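Local coordinates for tail spike protein (Acinetobacter phage vB_AbaP_AS12, PDB 6EU4) that probably recognises and degrades the capsular polysaccharide of its Acinetobacter baumannii host as a trimeric phage tailspike, at residues T137-T142 / N191-F196; T220-L225 / M240-R245; Q271-C276 / C294-C299. All coordinates share one frame; numbering follows the deposited sequence. Where two conformers were deposited one is given.

Interaction 1: T137-T142 / N191-F196; sequences TTIEGT and NHLSGF
With N191 CG lying beside its own backbone N (chi1 -62°), the N191 amide swings over to T137, just ahead of strand 138-141, and OD1 accepts a hydrogen bond from T137 N at 2.9 Å, in the plane of the carbonyl. I139 uses the same kind of rotamer (chi1 -52°): CG1 carries CD1 to 4.0 Å from L193 CG, while I139 CG2 meets F196 CE2 at 3.8 Å. Between these groups runs a parallel ladder: T137 O receives H192 N, H192 O receives I139 N, I139 O receives S194 N at 2.8 Å, and S194 O receives G141 N. The chain turns its corner at G195. G141 CA lies close to G195 O, leaving little room for a side chain there; G195 faces G141 O and has positive phi. T138, H192 and E140 face the trimer partners: E140 salt-bridges K118 of its own chain and of the second subunit, T138 OG1 bonds T142 O of the third, and S194 shares that face, packing on K222. I139 and L193 share the opposite face; I139 and F196 pack on M177, L193 on Y133. The strands lie between 118-121 and 219-229 in a parallel beta-helix, as in other phage tailspikes.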
loop_
_atom_site.group_PDB
_atom_site.type_symbol
_atom_site.label_atom_id
_atom_site.label_comp_id
_atom_site.label_asym_id
_atom_site.label_seq_id
_atom_site.Cartn_x
_atom_site.Cartn_y
_atom_site.Cartn_z
ATOM N N THR A 137 9.900 -3.149 29.026
ATOM C CA THR A 137 10.136 -1.816 29.552
ATOM C C THR A 137 9.238 -0.828 28.831
ATOM O O THR A 137 9.282 -0.731 27.600
ATOM C CB THR A 137 11.599 -1.415 29.363
ATOM O OG1 THR A 137 12.421 -2.465 29.845
ATOM C CG2 THR A 137 11.908 -0.161 30.139
ATOM N N THR A 138 8.442 -0.085 29.595
ATOM C CA THR A 138 7.638 1.011 29.064
ATOM C C THR A 138 8.214 2.308 29.617
ATOM O O THR A 138 8.356 2.457 30.839
ATOM C CB THR A 138 6.157 0.844 29.420
ATOM O OG1 THR A 138 5.635 -0.306 28.734
ATOM C CG2 THR A 138 5.342 2.067 28.992
ATOM N N ILE A 139 8.555 3.228 28.707
ATOM C CA ILE A 139 9.116 4.537 29.030
ATOM C C ILE A 139 8.273 5.565 28.290
ATOM O O ILE A 139 8.114 5.465 27.069
ATOM C CB ILE A 139 10.589 4.661 28.602
ATOM C CG1 ILE A 139 11.429 3.505 29.143
ATOM C CG2 ILE A 139 11.145 6.012 29.037
ATOM C CD1 ILE A 139 12.828 3.445 28.556
ATOM N N GLU A 140 7.715 6.534 29.018
ATOM C CA GLU A 140 6.772 7.492 28.449
ATOM C C GLU A 140 7.140 8.905 28.893
ATOM O O GLU A 140 7.115 9.206 30.092
ATOM C CB GLU A 140 5.332 7.163 28.876
ATOM C CG GLU A 140 4.271 8.155 28.355
ATOM C CD GLU A 140 2.881 7.908 28.940
ATOM O OE1 GLU A 140 2.631 6.799 29.450
ATOM O OE2 GLU A 140 2.033 8.824 28.873
ATOM N N GLY A 141 7.471 9.770 27.930
ATOM C CA GLY A 141 7.508 11.196 28.153
ATOM C C GLY A 141 6.249 11.845 27.588
ATOM O O GLY A 141 5.385 11.185 27.018
ATOM N N THR A 142 6.148 13.172 27.750
ATOM C CA THR A 142 5.000 13.890 27.190
ATOM C C THR A 142 5.291 14.544 25.849
ATOM O O THR A 142 4.383 15.147 25.255
ATOM C CB THR A 142 4.486 14.959 28.160
ATOM O OG1 THR A 142 5.530 15.897 28.453
ATOM C CG2 THR A 142 3.946 14.336 29.437
ATOM N N ASN A 191 9.338 -4.067 24.531
ATOM C CA ASN A 191 9.519 -2.720 25.039
ATOM C C ASN A 191 8.581 -1.771 24.307
ATOM O O ASN A 191 8.198 -2.002 23.155
ATOM C CB ASN A 191 10.964 -2.276 24.861
ATOM C CG ASN A 191 11.922 -3.149 25.636
ATOM O OD1 ASN A 191 11.750 -3.359 26.823
ATOM N ND2 ASN A 191 12.913 -3.692 24.951
ATOM N N HIS A 192 8.209 -0.702 24.988
ATOM C CA HIS A 192 7.195 0.226 24.492
ATOM C C HIS A 192 7.640 1.610 24.941
ATOM O O HIS A 192 7.375 2.026 26.076
ATOM C CB HIS A 192 5.813 -0.177 24.994
ATOM C CG HIS A 192 5.473 -1.591 24.620
ATOM N ND1 HIS A 192 5.182 -1.954 23.321
ATOM C CD2 HIS A 192 5.514 -2.744 25.336
ATOM C CE1 HIS A 192 4.999 -3.262 23.264
ATOM N NE2 HIS A 192 5.208 -3.768 24.470
ATOM N N LEU A 193 8.347 2.299 24.052
ATOM C CA LEU A 193 8.967 3.583 24.341
ATOM C C LEU A 193 8.229 4.684 23.599
ATOM O O LEU A 193 7.908 4.521 22.418
ATOM C CB LEU A 193 10.428 3.592 23.902
ATOM C CG LEU A 193 11.476 3.013 24.830
ATOM C CD1 LEU A 193 11.070 1.669 25.356
ATOM C CD2 LEU A 193 12.838 2.974 24.156
ATOM N N SER A 194 7.967 5.810 24.273
ATOM C CA SER A 194 7.283 6.882 23.560
ATOM C C SER A 194 7.539 8.253 24.164
ATOM O O SER A 194 7.572 8.405 25.390
ATOM C CB SER A 194 5.771 6.658 23.512
ATOM O OG SER A 194 5.219 6.600 24.799
ATOM N N GLY A 195 7.667 9.248 23.287
ATOM C CA GLY A 195 7.472 10.631 23.695
ATOM C C GLY A 195 8.665 11.316 24.311
ATOM O O GLY A 195 8.513 12.049 25.307
ATOM N N PHE A 196 9.861 11.112 23.756
ATOM C CA PHE A 196 11.037 11.763 24.325
ATOM C C PHE A 196 12.143 11.853 23.285
ATOM O O PHE A 196 12.047 11.298 22.186
ATOM C CB PHE A 196 11.532 11.040 25.584
ATOM C CG PHE A 196 11.910 9.602 25.374
ATOM C CD1 PHE A 196 13.183 9.265 24.973
ATOM C CD2 PHE A 196 10.995 8.583 25.625
ATOM C CE1 PHE A 196 13.542 7.939 24.806
ATOM C CE2 PHE A 196 11.343 7.262 25.459
ATOM C CZ PHE A 196 12.626 6.938 25.052
#

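Interaction 2: T220-L225 / M240-R245; sequences TYKSIL and MCTWER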
loop_
_atom_site.group_PDB
_atom_site.type_symbol
_atom_site.label_atom_id
_atom_site.label_comp_id
_atom_site.label_asym_id
_atom_site.label_seq_id
_atom_site.Cartn_x
_atom_site.Cartn_y
_atom_site.Cartn_z
ATOM N N THR A 220 7.364 -1.624 20.375
ATOM C CA THR A 220 6.859 -0.416 19.736
ATOM C C THR A 220 7.691 0.781 20.177
ATOM O O THR A 220 8.005 0.939 21.365
ATOM C CB THR A 220 5.377 -0.140 20.043
ATOM O OG1 THR A 220 5.193 0.055 21.448
ATOM C CG2 THR A 220 4.495 -1.299 19.577
ATOM N N TYR A 221 8.030 1.611 19.197
ATOM C CA TYR A 221 8.754 2.861 19.385
ATOM C C TYR A 221 7.894 3.962 18.774
ATOM O O TYR A 221 7.514 3.868 17.601
ATOM C CB TYR A 221 10.130 2.801 18.702
ATOM C CG TYR A 221 11.073 1.795 19.322
ATOM C CD1 TYR A 221 11.034 0.456 18.953
ATOM C CD2 TYR A 221 12.006 2.183 20.280
ATOM C CE1 TYR A 221 11.897 -0.479 19.527
ATOM C CE2 TYR A 221 12.879 1.250 20.865
ATOM C CZ TYR A 221 12.818 -0.072 20.490
ATOM O OH TYR A 221 13.670 -0.992 21.065
ATOM N N LYS A 222 7.571 4.988 19.558
ATOM C CA LYS A 222 6.669 6.040 19.086
ATOM C C LYS A 222 7.154 7.403 19.554
ATOM O O LYS A 222 7.536 7.561 20.713
ATOM C CB LYS A 222 5.242 5.831 19.599
ATOM C CG LYS A 222 4.608 4.507 19.214
ATOM C CD LYS A 222 3.094 4.516 19.504
ATOM C CE LYS A 222 2.391 3.216 19.055
ATOM N NZ LYS A 222 2.533 2.978 17.603
ATOM N N SER A 223 7.134 8.387 18.656
ATOM C CA SER A 223 7.380 9.773 19.038
ATOM C C SER A 223 8.705 9.905 19.782
ATOM O O SER A 223 8.795 10.452 20.892
ATOM C CB SER A 223 6.207 10.310 19.853
ATOM O OG SER A 223 5.047 10.292 19.020
ATOM N N ILE A 224 9.747 9.388 19.142
ATOM C CA ILE A 224 11.106 9.468 19.661
ATOM C C ILE A 224 11.946 10.243 18.666
ATOM O O ILE A 224 11.970 9.919 17.473
ATOM C CB ILE A 224 11.715 8.077 19.906
ATOM C CG1 ILE A 224 10.971 7.382 21.043
ATOM C CG2 ILE A 224 13.207 8.206 20.244
ATOM C CD1 ILE A 224 11.315 5.934 21.177
ATOM N N LEU A 225 12.658 11.241 19.164
ATOM C CA LEU A 225 13.535 12.067 18.351
ATOM C C LEU A 225 14.967 11.827 18.779
ATOM O O LEU A 225 15.290 12.005 19.949
ATOM C CB LEU A 225 13.216 13.546 18.539
ATOM C CG LEU A 225 14.295 14.527 18.031
ATOM C CD1 LEU A 225 14.414 14.471 16.517
ATOM C CD2 LEU A 225 13.999 15.935 18.521
HETATM N N MSE A 240 9.588 -7.848 14.141
HETATM C CA MSE A 240 8.302 -7.525 14.744
HETATM C C MSE A 240 8.394 -6.272 15.618
HETATM O O MSE A 240 8.060 -6.297 16.811
HETATM C CB MSE A 240 7.766 -8.711 15.555
HETATM C CG MSE A 240 7.216 -9.810 14.699
HETATM SE SE MSE A 240 5.457 -9.256 13.977
HETATM C CE MSE A 240 5.261 -10.675 12.660
ATOM N N CYS A 241 8.822 -5.161 15.006
ATOM C CA CYS A 241 8.835 -3.869 15.680
ATOM C C CYS A 241 8.128 -2.845 14.814
ATOM O O CYS A 241 8.238 -2.878 13.581
ATOM C CB CYS A 241 10.251 -3.374 15.978
ATOM S SG CYS A 241 11.217 -4.407 17.101
ATOM N N THR A 242 7.388 -1.948 15.462
ATOM C CA THR A 242 6.801 -0.809 14.777
ATOM C C THR A 242 7.412 0.479 15.299
ATOM O O THR A 242 7.788 0.590 16.474
ATOM C CB THR A 242 5.279 -0.753 14.932
ATOM O OG1 THR A 242 4.945 -0.518 16.301
ATOM C CG2 THR A 242 4.633 -2.054 14.467
ATOM N N TRP A 243 7.517 1.440 14.385
ATOM C CA TRP A 243 8.148 2.733 14.611
ATOM C C TRP A 243 7.186 3.778 14.073
ATOM O O TRP A 243 6.891 3.777 12.874
ATOM C CB TRP A 243 9.496 2.837 13.881
ATOM C CG TRP A 243 10.459 1.681 14.140
ATOM C CD1 TRP A 243 10.408 0.440 13.570
ATOM C CD2 TRP A 243 11.594 1.668 15.020
ATOM N NE1 TRP A 243 11.431 -0.345 14.045
ATOM C CE2 TRP A 243 12.171 0.379 14.938
ATOM C CE3 TRP A 243 12.176 2.610 15.865
ATOM C CZ2 TRP A 243 13.292 0.017 15.676
ATOM C CZ3 TRP A 243 13.301 2.247 16.589
ATOM C CH2 TRP A 243 13.844 0.963 16.486
ATOM N N GLU A 244 6.653 4.629 14.953
ATOM C CA GLU A 244 5.679 5.647 14.566
ATOM C C GLU A 244 6.194 6.998 15.022
ATOM O O GLU A 244 6.506 7.171 16.205
ATOM C CB GLU A 244 4.304 5.378 15.191
ATOM C CG GLU A 244 3.251 6.406 14.754
ATOM C CD GLU A 244 1.854 6.177 15.340
ATOM O OE1 GLU A 244 1.666 5.272 16.179
ATOM O OE2 GLU A 244 0.922 6.904 14.931
ATOM N N ARG A 245 6.310 7.941 14.089
ATOM C CA ARG A 245 6.777 9.293 14.396
ATOM C C ARG A 245 8.134 9.281 15.093
ATOM O O ARG A 245 8.380 10.035 16.047
ATOM C CB ARG A 245 5.731 10.046 15.221
ATOM C CG ARG A 245 4.570 10.527 14.334
ATOM C CD ARG A 245 4.765 11.935 13.825
ATOM N NE ARG A 245 6.029 12.079 13.125
ATOM C CZ ARG A 245 7.106 12.676 13.604
ATOM N NH1 ARG A 245 8.216 12.693 12.869
ATOM N NH2 ARG A 245 7.088 13.263 14.795
HETATM O O HOH W 1 5.116 2.117 17.112
HETATM O O HOH W 2 5.708 13.118 17.302
#
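The rings of Y221 and W243 lie nearly flat on one another, their planes only 9° apart, in an offset stack with 4.2 Å between the tyrosine centroid and that of the indole six-membered ring. The two side chains leave neighbouring strands side by side and point the same way, each with CG beside its own backbone N. The overlap is displaced: W243 CZ3 sits over the tyrosine near CG, while Y221 CB packs 3.5 Å from W243 CE3. The polar ends then go separate ways, Y221 OH to Y133 OH and W243 NE1 to Q271 OE1.

On the other face of the strands K222 and E244 run obliquely across each other. The lysine chain is extended until a bend at its last torsion (chi4 -60°) turns NZ onto E244 OE1 at 2.8 Å, a salt bridge that meets the oxygen nearly along its C-O bond. A water accepts from K222 NZ and donates to both Y221 O and T242 OG1, tying this charge to the backbone. T242 OG1 also touches T220 CG2, at 3.4 Å, and hydrogen-bonds E244 OE2 of the third subunit. Backbone bonds Y221 N to T242 O, E244 N to Y221 O and S223 N to E244 O join the two parallel strands.

The charged face lies at the subunit interface: K222 NZ also bridges to E244 of the third subunit, and E244 OE2 is met by K222 NZ and T242 OG1, both of the second. Inside the coil, W243 stacks in turn on F273, and the strand pair sits between strand 192-194 and strand 268-274.

Interaction 3: Q271-C276 / C294-C299; sequences QTFIGC and CTMISC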
loop_
_atom_site.group_PDB
_atom_site.type_symbol
_atom_site.label_atom_id
_atom_site.label_comp_id
_atom_site.label_asym_id
_atom_site.label_seq_id
_atom_site.Cartn_x
_atom_site.Cartn_y
_atom_site.Cartn_z
ATOM N N GLN A 271 9.443 -4.923 10.074
ATOM C CA GLN A 271 9.597 -3.571 10.614
ATOM C C GLN A 271 8.657 -2.636 9.866
ATOM O O GLN A 271 8.677 -2.592 8.632
ATOM C CB GLN A 271 11.036 -3.057 10.480
ATOM C CG GLN A 271 12.079 -3.939 11.140
ATOM C CD GLN A 271 11.936 -3.981 12.651
ATOM O OE1 GLN A 271 12.163 -2.984 13.344
ATOM N NE2 GLN A 271 11.566 -5.143 13.175
ATOM N N THR A 272 7.814 -1.919 10.604
ATOM C CA THR A 272 6.931 -0.917 10.022
ATOM C C THR A 272 7.364 0.459 10.501
ATOM O O THR A 272 7.618 0.653 11.695
ATOM C CB THR A 272 5.463 -1.139 10.419
ATOM O OG1 THR A 272 5.019 -2.436 10.004
ATOM C CG2 THR A 272 4.552 -0.116 9.709
ATOM N N PHE A 273 7.397 1.418 9.570
ATOM C CA PHE A 273 7.711 2.816 9.855
ATOM C C PHE A 273 6.567 3.667 9.343
ATOM O O PHE A 273 6.277 3.648 8.143
ATOM C CB PHE A 273 9.015 3.247 9.182
ATOM C CG PHE A 273 10.200 2.410 9.577
ATOM C CD1 PHE A 273 10.503 1.252 8.887
ATOM C CD2 PHE A 273 11.018 2.782 10.633
ATOM C CE1 PHE A 273 11.591 0.470 9.259
ATOM C CE2 PHE A 273 12.100 1.986 11.007
ATOM C CZ PHE A 273 12.382 0.852 10.314
ATOM N N ILE A 274 5.920 4.397 10.247
ATOM C CA ILE A 274 4.781 5.249 9.926
ATOM C C ILE A 274 5.132 6.661 10.352
ATOM O O ILE A 274 5.356 6.913 11.546
ATOM C CB ILE A 274 3.504 4.765 10.633
ATOM C CG1 ILE A 274 3.179 3.345 10.135
ATOM C CG2 ILE A 274 2.340 5.705 10.339
ATOM C CD1 ILE A 274 1.995 2.700 10.820
ATOM N N GLY A 275 5.167 7.583 9.393
ATOM C CA GLY A 275 5.452 8.976 9.744
ATOM C C GLY A 275 6.800 9.177 10.402
ATOM O O GLY A 275 6.945 10.056 11.264
ATOM N N CYS A 276 7.798 8.403 9.994
ATOM C CA CYS A 276 9.153 8.575 10.482
ATOM C C CYS A 276 9.910 9.518 9.561
ATOM O O CYS A 276 9.507 9.779 8.423
ATOM C CB CYS A 276 9.878 7.235 10.593
ATOM S SG CYS A 276 9.078 6.124 11.831
ATOM N N CYS A 294 9.364 -5.162 5.192
ATOM C CA CYS A 294 9.434 -3.804 5.717
ATOM C C CYS A 294 8.500 -2.865 4.963
ATOM O O CYS A 294 8.531 -2.811 3.729
ATOM C CB CYS A 294 10.867 -3.291 5.607
ATOM S SG CYS A 294 11.076 -1.575 6.077
ATOM N N THR A 295 7.681 -2.121 5.702
ATOM C CA THR A 295 6.784 -1.142 5.110
ATOM C C THR A 295 7.089 0.224 5.699
ATOM O O THR A 295 7.163 0.373 6.932
ATOM C CB THR A 295 5.302 -1.484 5.349
ATOM O OG1 THR A 295 4.993 -2.824 4.915
ATOM C CG2 THR A 295 4.403 -0.521 4.570
HETATM N N MSE A 296 7.206 1.224 4.821
HETATM C CA MSE A 296 7.300 2.632 5.204
HETATM C C MSE A 296 6.063 3.353 4.696
HETATM O O MSE A 296 5.727 3.229 3.517
HETATM C CB MSE A 296 8.574 3.245 4.623
HETATM C CG MSE A 296 9.823 2.487 5.040
HETATM SE SE MSE A 296 11.340 3.171 3.976
HETATM C CE MSE A 296 11.344 4.959 4.610
ATOM N N ILE A 297 5.357 4.069 5.582
ATOM C CA ILE A 297 4.121 4.771 5.245
ATOM C C ILE A 297 4.290 6.244 5.571
ATOM O O ILE A 297 4.528 6.602 6.732
ATOM C CB ILE A 297 2.926 4.183 6.013
ATOM C CG1 ILE A 297 2.723 2.730 5.621
ATOM C CG2 ILE A 297 1.645 4.972 5.772
ATOM C CD1 ILE A 297 1.938 1.977 6.656
ATOM N N SER A 298 4.146 7.090 4.558
ATOM C CA SER A 298 4.168 8.546 4.725
ATOM C C SER A 298 5.355 8.977 5.593
ATOM O O SER A 298 5.247 9.785 6.522
ATOM C CB SER A 298 2.822 9.047 5.268
ATOM O OG SER A 298 1.797 8.922 4.284
ATOM N N CYS A 299 6.511 8.430 5.259
ATOM C CA CYS A 299 7.774 8.834 5.852
ATOM C C CYS A 299 8.420 9.907 4.989
ATOM O O CYS A 299 8.074 10.086 3.825
ATOM C CB CYS A 299 8.725 7.660 5.982
ATOM S SG CYS A 299 8.118 6.349 7.112
#
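F273 and C294 meet in the ring plane: the cysteine sulfur stands at the edge of the phenyl group, 3.8 Å from F273 CE1 and 83° off the ring normal. A C294 chi1 of 175°, with SG anti to the backbone N, carries the sulfur there. Selenomethionine M296 approaches the ring obliquely, its CG 4.1 Å from F273 CD1. C299 SG packs against F273 CB and also accepts a long hydrogen bond from C276 N at 3.6 Å. On the other side of the strands, I274 CG1 lies 3.9 Å from I297 CD1, the two isoleucines pointing the same way.

Behind these side chains the backbones fix the spacing. Q271 O takes T295 N, T295 O takes F273 N, F273 O takes I297 N, and I297 O takes G275 N at 2.9 Å in an almost straight bond (171° at the hydrogen). The F273 ring is held further by stacking on W243 and by W286, which meets it edge-to-face.

I274 and I297 meet their counterparts of the third subunit at the trimer interface, with T295 OG1 bonding S298 OG of that subunit beside them. Within the chain the pair fits between strand 241-250 and strand 321-334, as successive coils of a beta-helix.

Overall arrangement
From the N terminus, the first closure is interaction 1, which brings 137-142 and 191-196 together across a loop of 48 residues. Interaction 2 then closes 14 residues between 220-225 and 240-245, and interaction 3 closes 17 between 271-276 and 294-299. They follow in series; none nests in or crosses another. All lie on one face of the beta-helix, as successive strands along its axis. Interactions 1 and 2 touch through L193 O and K222 N, and H192 ND1 with T220 OG1; interactions 2 and 3 join through W243 N and T272 O. Interactions 1 and 3 stay about 11 Å apart at their nearest atoms, with interaction 2 linking them. Each touches the third subunit.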